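Local coordinates for minor fimbrium subunit Mfa5 (Porphyromonas gingivalis ATCC 33277, PDB 6TO1), which serves as an accessory subunit of the minor (Mfa1) fimbriae, surface pili that mediate biofilm formation and adhesion to host cells and other oral bacteria, at residues 245-250 against 328-333; 611-616 against 639-644; 427-432 against 444-449; 359-364 against 386-391. All coordinates share one frame; numbering follows the deposited sequence.

Running from the N terminus, the chain makes the four contacts in the order 1, 4, 3, 2, each closing before the next opens, so none nest or cross. Contact 1 closes a long excursion that leaves after strand 227-234 and ties two surface loops together beside the small sheet holding strand 336-338. Contact 4 follows, about 35 Å away between centres, and joins strands 357-362 and 385-387, a parallel pair at one edge of the mixed six-stranded sheet. Contact 3 adds a short edge strand to a separate antiparallel sheet. Contact 2 lies in the last modelled sheet, its centre about 126 Å from that of contact 1, so the series runs along an elongated molecule.

Contact 1: residues 245-250 against 328-333; sequences KNVTTA and EPRFPH
F331 lays its ring against the backbone of V247 and T248 and carries T249 on one face, which makes it the centre of the contact between segments 245-250 and 328-333. The T249 methyl CG2 sits over that face, offset toward the rim, 4.0 Å from the ring centroid and 20° off the normal. This placement follows from chi1 of 54° at T249, which sets CG2 anti to the carbonyl carbon and beside the backbone N. At its far end the ring presents CZ to the chain: V247 O lies at the edge, near the ring plane, 3.6 Å from CZ, and T248 C comes obliquely to 3.5 Å from the same F331 CZ. V247 points toward the other segment and splits its two methyls between neighbours, CG2 resting 4.0 Å from F331 CE2 and CG1 lying over one face of the R330 guanidinium. The loops, joining strands 227-234 to 252-253 and 326-327 to 336-338, meet beside a small mixed sheet that includes 252-253, 326-327 and 336-338; its Y336 packs edge-to-face with F331. Within 328-333 a type I beta turn brings R330 back onto E328. R330 presents the NE/NH2 side of its guanidinium: R330 NE bonds E328 OE2 at 3.0 Å, from above the carboxylate plane, and R330 NH2 bonds E328 OE1 at 2.9 Å. These bonds orient the guanidinium whose face V247 CG1 covers. E328 OE2 also accepts the backbone N-H of R330 with its anti lone pair, and Y338 OH bonds E328 OE1. In the facing loop, T248 OG1 accepts from A250 N in an ST turn.

Contact 2: residues 611-616 against 639-644; sequences YRFVEV and FAYKLL
R612 and K642 exchange both backbone bonds of an antiparallel hydrogen-bonded pair: R612 N donates to K642 O at 2.8 Å, and K642 N returns to R612 O at 3.0 Å. Two residues along, V614 N reaches A640 O at 2.9 Å. The direct return bond is missing there, and a water replaces it, donating to V614 O and accepting from A640 N. V614 O and A640 O, both acceptors, approach to 3.2 Å without bonding. The intervening residues bond outward, Y611 and F613 to I603 and T601, F639 and Y641 to strand 530-539.

R612 and K642 run side by side in the same direction, with R612 NH2 only 3.7 Å from K642 NZ despite their like charges. The guanidinium turns back over V614, whose CG1 sits beneath its centre, and R612 NH1 donates to F613 O, although that oxygen is tilted 31° from the guanidinium plane. The face with Y611, F613, Y641 and L643 is largely aromatic. F613, its CG anti to the backbone N (chi1 178°), turns its edge to the face of Y641, with planes at 74°. Y641 OH is satisfied by N600 O. F639 completes an aromatic cluster, meeting F613 rim to rim.

Strands 610-614 and 634-643 form an antiparallel strand pair within a mixed beta sheet, where 530-539 runs parallel to 634-643.

Contact 3: residues 427-432 against 444-449; sequences TQSGDV and HYDVST
S429 reaches across to V447 with a side chain whose every atom finds a partner. Its CB rests 3.4 Å from Y445 O, the carbonyl that also takes a CA-H contact from S429. With OG set anti to the carbonyl carbon (chi1 -59°), the hydroxyl arrives in line with V447 N and accepts its hydrogen at 2.9 Å, almost straight at 176°. V447 CG1 closes on the same S429 OG, to 3.1 Å, and D446 CA lies 3.6 Å from that oxygen. The serine thus continues the pairing beyond the last backbone bonds.

Those bonds join G430 and Y445, N to O in both directions, each at 3.0 Å. The H444 ring leans obliquely toward G430, while V432 CG1 packs 3.6 Å from Y445 CB, and L426 and L452 cover this pair of side chains. At the end of the strand, D446 OD2 gathers three donors, the hydroxyls of S448 and T449 and the backbone N of T449, which fixes the turn that follows.

Strand 430-431 is the outermost strand, within this chain, of a six-stranded antiparallel sheet, added to 442-446 by a short hydrogen-bonded pairing, with an Asx motif leading 442-446 toward strand 451-455.

Contact 4: residues 359-364 against 386-391; sequences HTIGYD and FTATPA
A388 pushes its methyl into the face of Y363, where CB sits over the centre of the ring, 3.6 Å from the centroid and 14° off the normal. The CB of Y363 leaves its backbone away from segment 386-391, but with CG anti to the carbonyl carbon (chi1 -76°) the ring swings back over the methyl; Y363 OH hydrogen-bonds S152 OG of helix 143-160. The same A388 methyl also fits against I361, 3.9 Å from CG2, which wedges it between the two side chains.

I361 in turn lies over one face of F386. Its CG1 is 4.0 Å from the centroid of that ring, and CD1 touches F386 CZ at 3.6 Å, the two side chains running alongside in the same direction. F386 CG sits between the backbone N and the carbonyl carbon (chi1 61°), which folds the ring up against the isoleucine.

The backbones pair in parallel: T360 O accepts from F386 N, G362 N gives to F386 O, and G362 O takes A388 N. T389 then N-caps helix 390-395. Strands 357-362 and 385-387, linked through helix 369-378, form a beta-alpha-beta unit at one edge of the mixed, mostly parallel sheet in the von Willebrand factor A fold.

Contact 1: residues 245-250 against 328-333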
# COMPACT_ATOMS: atom_id res chain seq x y z
N LYS A 245 44.03 -3.55 20.68
CA LYS A 245 44.92 -2.42 20.90
C LYS A 245 45.09 -2.14 22.38
O LYS A 245 44.14 -2.25 23.16
CB LYS A 245 44.36 -1.16 20.23
CG LYS A 245 44.19 -1.27 18.75
CD LYS A 245 43.72 0.10 18.22
CE LYS A 245 43.97 0.25 16.74
NZ LYS A 245 43.60 1.63 16.27
N ASN A 246 46.33 -1.81 22.75
CA ASN A 246 46.70 -1.49 24.13
C ASN A 246 46.09 -2.49 25.10
O ASN A 246 45.41 -2.13 26.06
CB ASN A 246 46.28 -0.07 24.49
CG ASN A 246 46.91 0.95 23.59
OD1 ASN A 246 46.22 1.76 22.96
ND2 ASN A 246 48.23 0.92 23.50
N VAL A 247 46.36 -3.77 24.85
CA VAL A 247 45.65 -4.82 25.57
C VAL A 247 46.08 -4.81 27.03
O VAL A 247 47.26 -4.59 27.37
CB VAL A 247 45.90 -6.18 24.91
CG1 VAL A 247 47.40 -6.55 24.96
CG2 VAL A 247 45.02 -7.25 25.54
N THR A 248 45.10 -5.02 27.92
CA THR A 248 45.34 -5.12 29.36
C THR A 248 44.56 -6.31 29.90
O THR A 248 43.69 -6.86 29.22
CB THR A 248 44.87 -3.89 30.15
OG1 THR A 248 43.45 -3.95 30.35
CG2 THR A 248 45.25 -2.59 29.46
N THR A 249 44.83 -6.67 31.16
CA THR A 249 44.11 -7.79 31.77
C THR A 249 42.62 -7.51 31.86
O THR A 249 41.83 -8.46 32.00
CB THR A 249 44.67 -8.09 33.17
OG1 THR A 249 44.65 -6.90 33.98
CG2 THR A 249 46.08 -8.65 33.07
N ALA A 250 42.21 -6.25 31.80
CA ALA A 250 40.80 -5.91 31.91
C ALA A 250 40.03 -6.21 30.64
O ALA A 250 38.81 -6.08 30.62
CB ALA A 250 40.62 -4.44 32.29
N GLU A 328 48.09 -15.54 25.67
CA GLU A 328 48.70 -14.21 25.71
C GLU A 328 49.83 -14.27 26.74
O GLU A 328 49.60 -14.14 27.95
CB GLU A 328 47.66 -13.14 26.09
CG GLU A 328 48.22 -11.74 26.29
CD GLU A 328 49.17 -11.31 25.19
OE1 GLU A 328 48.73 -10.71 24.18
OE2 GLU A 328 50.39 -11.58 25.33
N PRO A 329 51.07 -14.52 26.31
CA PRO A 329 52.16 -14.75 27.29
C PRO A 329 52.60 -13.50 28.02
O PRO A 329 53.37 -13.60 28.99
CB PRO A 329 53.29 -15.31 26.42
CG PRO A 329 53.05 -14.70 25.06
CD PRO A 329 51.53 -14.71 24.92
N ARG A 330 52.14 -12.32 27.63
CA ARG A 330 52.55 -11.11 28.33
C ARG A 330 51.83 -10.93 29.65
O ARG A 330 52.19 -10.02 30.41
CB ARG A 330 52.33 -9.88 27.46
CG ARG A 330 53.24 -9.87 26.26
CD ARG A 330 52.93 -8.73 25.36
NE ARG A 330 51.74 -9.02 24.57
CZ ARG A 330 51.27 -8.22 23.63
NH1 ARG A 330 51.87 -7.07 23.37
NH2 ARG A 330 50.20 -8.58 22.95
N PHE A 331 50.84 -11.76 29.96
CA PHE A 331 50.11 -11.64 31.20
C PHE A 331 50.37 -12.86 32.07
O PHE A 331 50.63 -13.95 31.55
CB PHE A 331 48.60 -11.49 30.98
CG PHE A 331 48.24 -10.22 30.27
CD1 PHE A 331 48.85 -9.01 30.59
CD2 PHE A 331 47.28 -10.22 29.27
CE1 PHE A 331 48.53 -7.84 29.92
CE2 PHE A 331 46.96 -9.04 28.59
CZ PHE A 331 47.57 -7.87 28.90
N PRO A 332 50.31 -12.71 33.35
CA PRO A 332 50.75 -13.81 34.22
C PRO A 332 49.65 -14.77 34.64
O PRO A 332 48.51 -14.68 34.17
CB PRO A 332 51.31 -13.07 35.44
CG PRO A 332 50.34 -11.91 35.58
CD PRO A 332 49.98 -11.50 34.13
N HIS A 333 50.00 -15.69 35.53
CA HIS A 333 49.05 -16.49 36.31
C HIS A 333 47.87 -15.61 36.73
O HIS A 333 48.08 -14.49 37.21
CB HIS A 333 49.81 -17.09 37.50
CG HIS A 333 49.00 -18.03 38.33
ND1 HIS A 333 47.97 -17.61 39.15
CD2 HIS A 333 49.06 -19.37 38.45
CE1 HIS A 333 47.44 -18.65 39.75
NE2 HIS A 333 48.08 -19.74 39.34

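Contact 2: residues 611-616 against 639-644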
# COMPACT_ATOMS: atom_id res chain seq x y z
N TYR A 611 -66.13 25.91 -20.62
CA TYR A 611 -65.06 26.83 -21.00
C TYR A 611 -64.58 26.49 -22.40
O TYR A 611 -64.41 25.31 -22.73
CB TYR A 611 -63.88 26.73 -19.99
CG TYR A 611 -64.30 27.09 -18.60
CD1 TYR A 611 -64.18 28.38 -18.12
CD2 TYR A 611 -64.91 26.14 -17.79
CE1 TYR A 611 -64.62 28.71 -16.87
CE2 TYR A 611 -65.34 26.47 -16.53
CZ TYR A 611 -65.20 27.74 -16.09
OH TYR A 611 -65.63 28.06 -14.84
N ARG A 612 -64.35 27.52 -23.21
CA ARG A 612 -63.94 27.28 -24.58
C ARG A 612 -62.55 27.84 -24.82
O ARG A 612 -62.19 28.90 -24.30
CB ARG A 612 -64.90 27.86 -25.62
CG ARG A 612 -64.95 29.38 -25.71
CD ARG A 612 -64.26 29.80 -27.00
NE ARG A 612 -64.44 31.21 -27.34
CZ ARG A 612 -63.75 31.83 -28.29
NH1 ARG A 612 -62.82 31.16 -28.97
NH2 ARG A 612 -63.98 33.11 -28.55
N PHE A 613 -61.80 27.13 -25.65
CA PHE A 613 -60.42 27.47 -25.96
C PHE A 613 -60.33 28.80 -26.68
O PHE A 613 -61.08 29.08 -27.63
CB PHE A 613 -59.79 26.36 -26.81
CG PHE A 613 -58.37 26.64 -27.23
CD1 PHE A 613 -57.34 26.42 -26.33
CD2 PHE A 613 -58.06 27.17 -28.47
CE1 PHE A 613 -56.04 26.70 -26.67
CE2 PHE A 613 -56.74 27.45 -28.82
CZ PHE A 613 -55.72 27.20 -27.90
N VAL A 614 -59.35 29.61 -26.28
CA VAL A 614 -59.10 30.90 -26.90
C VAL A 614 -57.59 31.09 -27.04
O VAL A 614 -56.80 30.50 -26.30
CB VAL A 614 -59.69 32.08 -26.10
CG1 VAL A 614 -61.20 32.11 -26.22
CG2 VAL A 614 -59.29 32.02 -24.62
N GLU A 615 -57.20 31.92 -27.99
CA GLU A 615 -55.80 32.29 -28.19
C GLU A 615 -55.67 33.75 -27.77
O GLU A 615 -56.33 34.62 -28.34
CB GLU A 615 -55.37 32.05 -29.64
CG GLU A 615 -55.43 30.55 -30.03
CD GLU A 615 -55.04 30.26 -31.48
OE1 GLU A 615 -54.77 31.21 -32.23
OE2 GLU A 615 -54.99 29.06 -31.87
N VAL A 616 -54.89 34.00 -26.72
CA VAL A 616 -54.77 35.34 -26.17
C VAL A 616 -53.28 35.65 -26.03
O VAL A 616 -52.44 34.77 -26.24
CB VAL A 616 -55.49 35.48 -24.82
CG1 VAL A 616 -56.98 35.15 -24.96
CG2 VAL A 616 -54.82 34.58 -23.77
N PHE A 639 -52.61 26.62 -22.40
CA PHE A 639 -53.82 26.76 -23.21
C PHE A 639 -54.85 27.52 -22.39
O PHE A 639 -55.18 27.12 -21.29
CB PHE A 639 -54.28 25.36 -23.62
CG PHE A 639 -53.30 24.65 -24.49
CD1 PHE A 639 -52.97 25.14 -25.73
CD2 PHE A 639 -52.66 23.48 -24.04
CE1 PHE A 639 -52.07 24.48 -26.55
CE2 PHE A 639 -51.76 22.81 -24.86
CZ PHE A 639 -51.46 23.31 -26.11
N ALA A 640 -55.35 28.62 -22.96
CA ALA A 640 -56.29 29.53 -22.31
C ALA A 640 -57.72 29.19 -22.69
O ALA A 640 -58.01 28.81 -23.83
CB ALA A 640 -55.99 30.98 -22.70
N TYR A 641 -58.61 29.32 -21.72
CA TYR A 641 -60.03 29.07 -21.90
C TYR A 641 -60.81 30.18 -21.22
O TYR A 641 -60.42 30.63 -20.14
CB TYR A 641 -60.46 27.72 -21.27
CG TYR A 641 -59.77 26.57 -21.93
CD1 TYR A 641 -60.44 25.73 -22.82
CD2 TYR A 641 -58.44 26.31 -21.66
CE1 TYR A 641 -59.78 24.70 -23.44
CE2 TYR A 641 -57.79 25.30 -22.27
CZ TYR A 641 -58.43 24.49 -23.15
OH TYR A 641 -57.70 23.50 -23.74
N LYS A 642 -61.93 30.59 -21.82
CA LYS A 642 -62.85 31.49 -21.16
C LYS A 642 -64.23 30.86 -21.01
O LYS A 642 -64.63 29.95 -21.75
CB LYS A 642 -62.97 32.84 -21.88
CG LYS A 642 -63.56 32.79 -23.26
CD LYS A 642 -63.62 34.22 -23.87
CE LYS A 642 -64.28 34.19 -25.25
NZ LYS A 642 -64.41 35.57 -25.84
N LEU A 643 -64.95 31.37 -20.02
CA LEU A 643 -66.29 30.90 -19.71
C LEU A 643 -67.23 31.09 -20.90
O LEU A 643 -67.25 32.16 -21.52
CB LEU A 643 -66.79 31.65 -18.48
CG LEU A 643 -68.17 31.31 -17.94
CD1 LEU A 643 -68.18 29.93 -17.36
CD2 LEU A 643 -68.62 32.35 -16.90
N LEU A 644 -67.96 30.02 -21.23
CA LEU A 644 -69.10 30.11 -22.12
C LEU A 644 -70.33 30.51 -21.32
O LEU A 644 -70.80 29.73 -20.48
CB LEU A 644 -69.39 28.77 -22.78
CG LEU A 644 -68.68 28.38 -24.05
CD1 LEU A 644 -69.10 26.97 -24.46
CD2 LEU A 644 -68.96 29.38 -25.16
O HOH W 1 -54.38 29.35 -25.70

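Contact 3: residues 427-432 against 444-449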
# COMPACT_ATOMS: atom_id res chain seq x y z
N THR A 427 -33.57 11.05 1.16
CA THR A 427 -34.57 12.03 1.55
C THR A 427 -34.23 12.76 2.84
O THR A 427 -34.73 13.87 3.05
CB THR A 427 -35.94 11.36 1.72
OG1 THR A 427 -35.86 10.39 2.77
CG2 THR A 427 -36.36 10.68 0.43
N GLN A 428 -33.40 12.17 3.70
CA GLN A 428 -33.05 12.81 4.95
C GLN A 428 -31.58 12.62 5.27
O GLN A 428 -30.93 11.68 4.80
CB GLN A 428 -33.91 12.29 6.12
CG GLN A 428 -33.95 10.79 6.24
CD GLN A 428 -34.85 10.32 7.37
OE1 GLN A 428 -35.11 11.06 8.32
NE2 GLN A 428 -35.32 9.09 7.28
N SER A 429 -31.06 13.53 6.08
CA SER A 429 -29.69 13.45 6.53
C SER A 429 -29.49 12.25 7.44
O SER A 429 -30.42 11.74 8.07
CB SER A 429 -29.30 14.74 7.25
OG SER A 429 -29.45 15.87 6.42
N GLY A 430 -28.25 11.78 7.50
CA GLY A 430 -27.87 10.71 8.38
C GLY A 430 -27.09 9.67 7.62
O GLY A 430 -26.53 9.93 6.56
N ASP A 431 -27.08 8.47 8.19
CA ASP A 431 -26.31 7.37 7.63
C ASP A 431 -27.04 6.80 6.42
O ASP A 431 -28.19 6.37 6.53
CB ASP A 431 -26.11 6.31 8.70
CG ASP A 431 -25.56 5.04 8.15
OD1 ASP A 431 -24.61 5.11 7.36
OD2 ASP A 431 -26.09 3.97 8.50
N VAL A 432 -26.37 6.81 5.27
CA VAL A 432 -26.95 6.29 4.05
C VAL A 432 -26.18 5.09 3.53
O VAL A 432 -26.36 4.69 2.38
CB VAL A 432 -27.08 7.39 2.97
CG1 VAL A 432 -27.98 8.51 3.48
CG2 VAL A 432 -25.71 7.95 2.54
N HIS A 444 -22.28 9.20 5.11
CA HIS A 444 -23.22 10.15 5.67
C HIS A 444 -23.67 11.11 4.57
O HIS A 444 -22.90 11.47 3.69
CB HIS A 444 -22.57 10.95 6.79
CG HIS A 444 -23.44 12.02 7.35
ND1 HIS A 444 -24.35 11.77 8.36
CD2 HIS A 444 -23.55 13.33 7.06
CE1 HIS A 444 -24.98 12.89 8.66
NE2 HIS A 444 -24.51 13.85 7.89
N TYR A 445 -24.93 11.52 4.64
CA TYR A 445 -25.50 12.45 3.67
C TYR A 445 -26.10 13.62 4.43
O TYR A 445 -26.80 13.43 5.43
CB TYR A 445 -26.57 11.77 2.82
CG TYR A 445 -27.10 12.64 1.70
CD1 TYR A 445 -26.27 13.04 0.67
CD2 TYR A 445 -28.43 13.05 1.67
CE1 TYR A 445 -26.74 13.83 -0.36
CE2 TYR A 445 -28.91 13.84 0.64
CZ TYR A 445 -28.06 14.22 -0.37
OH TYR A 445 -28.52 15.00 -1.40
N ASP A 446 -25.78 14.82 3.99
CA ASP A 446 -26.47 16.02 4.46
C ASP A 446 -27.41 16.52 3.37
O ASP A 446 -26.96 16.93 2.30
CB ASP A 446 -25.48 17.11 4.86
CG ASP A 446 -26.18 18.32 5.46
OD1 ASP A 446 -26.57 18.26 6.64
OD2 ASP A 446 -26.36 19.31 4.74
N VAL A 447 -28.71 16.53 3.67
CA VAL A 447 -29.71 16.91 2.68
C VAL A 447 -29.52 18.36 2.23
O VAL A 447 -29.68 18.69 1.05
CB VAL A 447 -31.13 16.69 3.25
CG1 VAL A 447 -31.32 17.49 4.54
CG2 VAL A 447 -32.17 17.08 2.23
N SER A 448 -29.21 19.26 3.17
CA SER A 448 -29.26 20.68 2.82
C SER A 448 -28.11 21.09 1.91
O SER A 448 -28.28 21.95 1.05
CB SER A 448 -29.27 21.53 4.09
OG SER A 448 -28.23 21.13 4.97
N THR A 449 -26.94 20.48 2.07
CA THR A 449 -25.80 20.81 1.24
C THR A 449 -25.58 19.79 0.13
O THR A 449 -24.67 19.97 -0.69
CB THR A 449 -24.53 20.91 2.09
OG1 THR A 449 -24.31 19.69 2.80
CG2 THR A 449 -24.65 22.04 3.09

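Contact 4: residues 359-364 against 386-391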
# COMPACT_ATOMS: atom_id res chain seq x y z
N HIS A 359 21.47 -13.30 11.47
CA HIS A 359 21.07 -14.70 11.47
C HIS A 359 22.30 -15.59 11.48
O HIS A 359 23.27 -15.32 10.77
CB HIS A 359 20.27 -15.04 10.22
CG HIS A 359 19.21 -14.04 9.88
ND1 HIS A 359 17.88 -14.27 10.13
CD2 HIS A 359 19.29 -12.82 9.29
CE1 HIS A 359 17.18 -13.22 9.73
NE2 HIS A 359 18.01 -12.34 9.20
N THR A 360 22.27 -16.65 12.27
CA THR A 360 23.38 -17.58 12.26
C THR A 360 22.84 -18.98 12.03
O THR A 360 21.77 -19.34 12.51
CB THR A 360 24.21 -17.55 13.55
OG1 THR A 360 23.35 -17.82 14.66
CG2 THR A 360 24.86 -16.21 13.74
N ILE A 361 23.62 -19.79 11.32
CA ILE A 361 23.23 -21.14 10.96
C ILE A 361 24.40 -22.03 11.31
O ILE A 361 25.51 -21.81 10.82
CB ILE A 361 22.89 -21.25 9.46
CG1 ILE A 361 21.81 -20.24 9.10
CG2 ILE A 361 22.48 -22.65 9.12
CD1 ILE A 361 21.54 -20.17 7.61
N GLY A 362 24.17 -23.04 12.15
CA GLY A 362 25.24 -23.85 12.67
C GLY A 362 25.33 -25.17 11.93
O GLY A 362 24.40 -25.97 11.95
N TYR A 363 26.46 -25.39 11.26
CA TYR A 363 26.64 -26.57 10.42
C TYR A 363 27.32 -27.75 11.11
O TYR A 363 27.50 -28.80 10.48
CB TYR A 363 27.42 -26.16 9.15
CG TYR A 363 26.53 -25.41 8.19
CD1 TYR A 363 25.99 -26.03 7.07
CD2 TYR A 363 26.18 -24.08 8.42
CE1 TYR A 363 25.17 -25.36 6.21
CE2 TYR A 363 25.34 -23.41 7.58
CZ TYR A 363 24.84 -24.04 6.47
OH TYR A 363 24.00 -23.35 5.64
N ASP A 364 27.68 -27.63 12.39
CA ASP A 364 28.11 -28.77 13.20
C ASP A 364 26.84 -29.39 13.79
O ASP A 364 26.20 -28.79 14.66
CB ASP A 364 29.07 -28.33 14.30
CG ASP A 364 29.61 -29.49 15.13
OD1 ASP A 364 29.01 -30.58 15.11
OD2 ASP A 364 30.64 -29.29 15.79
N PHE A 386 19.72 -21.23 13.94
CA PHE A 386 19.23 -22.60 13.82
C PHE A 386 20.33 -23.51 13.32
O PHE A 386 21.29 -23.07 12.69
CB PHE A 386 17.96 -22.67 12.93
CG PHE A 386 18.14 -22.19 11.50
CD1 PHE A 386 18.61 -23.06 10.53
CD2 PHE A 386 17.79 -20.91 11.13
CE1 PHE A 386 18.76 -22.65 9.22
CE2 PHE A 386 17.94 -20.48 9.81
CZ PHE A 386 18.40 -21.37 8.86
N THR A 387 20.21 -24.79 13.66
CA THR A 387 21.14 -25.78 13.17
C THR A 387 20.77 -26.15 11.74
O THR A 387 19.61 -26.11 11.35
CB THR A 387 21.13 -27.05 14.03
OG1 THR A 387 19.79 -27.54 14.09
CG2 THR A 387 21.61 -26.73 15.45
N ALA A 388 21.78 -26.52 10.96
CA ALA A 388 21.60 -26.77 9.53
C ALA A 388 21.06 -28.18 9.28
O ALA A 388 21.65 -28.98 8.55
CB ALA A 388 22.92 -26.55 8.81
N THR A 389 19.92 -28.47 9.89
CA THR A 389 19.23 -29.71 9.56
C THR A 389 18.50 -29.56 8.23
O THR A 389 18.10 -28.45 7.86
CB THR A 389 18.21 -30.09 10.62
OG1 THR A 389 17.11 -29.17 10.58
CG2 THR A 389 18.82 -30.09 12.00
N PRO A 390 18.30 -30.66 7.49
CA PRO A 390 17.55 -30.54 6.23
C PRO A 390 16.27 -29.76 6.38
O PRO A 390 15.99 -28.87 5.56
CB PRO A 390 17.31 -32.00 5.83
CG PRO A 390 18.54 -32.71 6.38
CD PRO A 390 18.85 -32.02 7.70
N ALA A 391 15.50 -30.01 7.45
CA ALA A 391 14.22 -29.34 7.61
C ALA A 391 14.38 -27.86 7.91
O ALA A 391 13.59 -27.03 7.43
CB ALA A 391 13.41 -30.03 8.70